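Local coordinates for protein GH26C (PDB 6Q78) that is a family 26 glycoside hydrolase that probably hydrolyses the internal beta-1,4-mannosidic bonds of mannans, at residues 186-190 and 191-195. Residues are numbered along the deposited sequence; the frame is centred on the assembly and turned at random.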
loop_
_atom_site.group_PDB
_atom_site.type_symbol
_atom_site.label_atom_id
_atom_site.label_comp_id
_atom_site.label_asym_id
_atom_site.label_seq_id
_atom_site.Cartn_x
_atom_site.Cartn_y
_atom_site.Cartn_z
ATOM N N ILE A 186 -13.910 -17.898 5.283
ATOM C CA ILE A 186 -12.561 -18.189 4.797
ATOM C C ILE A 186 -11.598 -18.594 5.899
ATOM O O ILE A 186 -10.453 -18.974 5.597
ATOM C CB ILE A 186 -11.981 -17.083 3.902
ATOM C CG1 ILE A 186 -11.804 -15.796 4.698
ATOM C CG2 ILE A 186 -12.810 -16.940 2.647
ATOM C CD1 ILE A 186 -10.979 -14.713 3.933
ATOM N N LEU A 187 -12.036 -18.547 7.160
ATOM C CA LEU A 187 -11.213 -18.978 8.269
ATOM C C LEU A 187 -11.188 -20.502 8.289
ATOM O O LEU A 187 -12.041 -21.158 7.676
ATOM C CB LEU A 187 -11.850 -18.480 9.565
ATOM C CG LEU A 187 -11.912 -16.955 9.733
ATOM C CD1 LEU A 187 -12.674 -16.565 11.001
ATOM C CD2 LEU A 187 -10.506 -16.435 9.763
ATOM N N PRO A 188 -10.208 -21.095 8.951
ATOM C CA PRO A 188 -10.211 -22.554 9.104
ATOM C C PRO A 188 -11.543 -23.010 9.691
ATOM O O PRO A 188 -12.049 -22.429 10.650
ATOM C CB PRO A 188 -9.037 -22.807 10.054
ATOM C CG PRO A 188 -8.106 -21.636 9.788
ATOM C CD PRO A 188 -9.031 -20.458 9.568
ATOM N N GLY A 189 -12.133 -24.049 9.095
ATOM C CA GLY A 189 -13.469 -24.473 9.455
ATOM C C GLY A 189 -14.564 -23.823 8.636
ATOM O O GLY A 189 -15.700 -24.293 8.659
ATOM N N GLY A 190 -14.255 -22.739 7.918
ATOM C CA GLY A 190 -15.259 -22.104 7.066
ATOM C C GLY A 190 -15.467 -22.859 5.763
ATOM O O GLY A 190 -14.589 -23.567 5.268
ATOM N N GLU A 191 -16.670 -22.706 5.200
ATOM C CA GLU A 191 -16.991 -23.444 3.985
ATOM C C GLU A 191 -16.193 -22.968 2.779
ATOM O O GLU A 191 -16.099 -23.697 1.780
ATOM C CB GLU A 191 -18.501 -23.436 3.734
ATOM C CG GLU A 191 -19.042 -22.062 3.440
ATOM C CD GLU A 191 -20.505 -22.093 3.032
ATOM O OE1 GLU A 191 -20.808 -22.611 1.939
ATOM O OE2 GLU A 191 -21.350 -21.608 3.809
ATOM N N ASN A 192 -15.583 -21.784 2.857
ATOM C CA ASN A 192 -14.766 -21.269 1.762
ATOM C C ASN A 192 -13.272 -21.252 2.082
ATOM O O ASN A 192 -12.493 -20.547 1.417
ATOM C CB ASN A 192 -15.240 -19.867 1.356
ATOM C CG ASN A 192 -16.630 -19.893 0.744
ATOM O OD1 ASN A 192 -16.949 -20.799 -0.016
ATOM N ND2 ASN A 192 -17.481 -18.937 1.123
ATOM N N HIS A 193 -12.828 -22.052 3.052
ATOM C CA HIS A 193 -11.424 -22.002 3.461
ATOM C C HIS A 193 -10.502 -22.580 2.390
ATOM O O HIS A 193 -9.437 -22.012 2.120
ATOM C CB HIS A 193 -11.272 -22.730 4.804
ATOM C CG HIS A 193 -9.886 -22.684 5.358
ATOM N ND1 HIS A 193 -9.255 -21.499 5.665
ATOM C CD2 HIS A 193 -9.015 -23.673 5.671
ATOM C CE1 HIS A 193 -8.043 -21.759 6.136
ATOM N NE2 HIS A 193 -7.887 -23.075 6.171
ATOM N N ASP A 194 -10.873 -23.704 1.771
ATOM C CA ASP A 194 -10.048 -24.236 0.691
ATOM C C ASP A 194 -10.013 -23.281 -0.496
ATOM O O ASP A 194 -8.956 -23.084 -1.111
ATOM C CB ASP A 194 -10.572 -25.604 0.262
ATOM C CG ASP A 194 -10.213 -26.699 1.246
ATOM O OD1 ASP A 194 -10.923 -27.730 1.274
ATOM O OD2 ASP A 194 -9.240 -26.526 2.000
ATOM N N TYR A 195 -11.153 -22.650 -0.812
ATOM C CA TYR A 195 -11.182 -21.607 -1.839
ATOM C C TYR A 195 -10.178 -20.503 -1.530
ATOM O O TYR A 195 -9.440 -20.028 -2.420
ATOM C CB TYR A 195 -12.595 -21.021 -1.860
ATOM C CG TYR A 195 -12.820 -19.805 -2.728
ATOM C CD1 TYR A 195 -12.635 -18.530 -2.230
ATOM C CD2 TYR A 195 -13.278 -19.923 -4.025
ATOM C CE1 TYR A 195 -12.878 -17.408 -2.998
ATOM C CE2 TYR A 195 -13.510 -18.785 -4.814
ATOM C CZ TYR A 195 -13.325 -17.540 -4.273
ATOM O OH TYR A 195 -13.565 -16.418 -5.038
HETATM O O HOH W 1 -13.210 -25.314 2.749
#
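Gly190 O takes two bonds: His193 N donates to it at 3.2 Å, closing the type I beta turn Gly190–His193, and a water that accepts from Asp194 N adds a weak one. Just before, Gly190 N reaches back to Leu187 O at 2.7 Å, closing a type II turn. Gly189 suits the third place of that turn because its positive phi of 91° would press a side chain against the carbonyl of Pro188, while at Gly190 a side chain would be crowded by Leu187 O.

The imidazole of His193 ties Ile186 and the type II turn to the start of helix 193-208. With CG anti to the backbone N (chi1 -177°), the ring swings back over the incoming chain, and ND1 donates to Ile186 O at 2.8 Å. That bond is nearly straight, 171° at the hydrogen, and the oxygen lies in the ring plane, although the ring nitrogen stands above the plane of the carbonyl. Pro188 has the ring-fixed phi that the second place of a type II turn needs, and it lays a C-H surface on the imidazole: its CA sits over the middle of one face, a CH-pi contact 3.6 Å from the centroid, while its CG packs on CE1 of His193 at 3.7 Å. A leucine in place of His193 would probably leave Ile186 O without its ring donor and Pro188 without the flat face it packs on.

The methyl CG2 of Ile186 lies 4.0 Å from Asn192 CB, whereas the amide ND2 bonds to Ser185 OG. The two successive turns thus link helix 176-186 to helix 193-208 at the periphery of the TIM barrel, where Ile186, Leu187 and Pro188 pack on helix 242-259 and the His193 ring meets Phe251 of that helix.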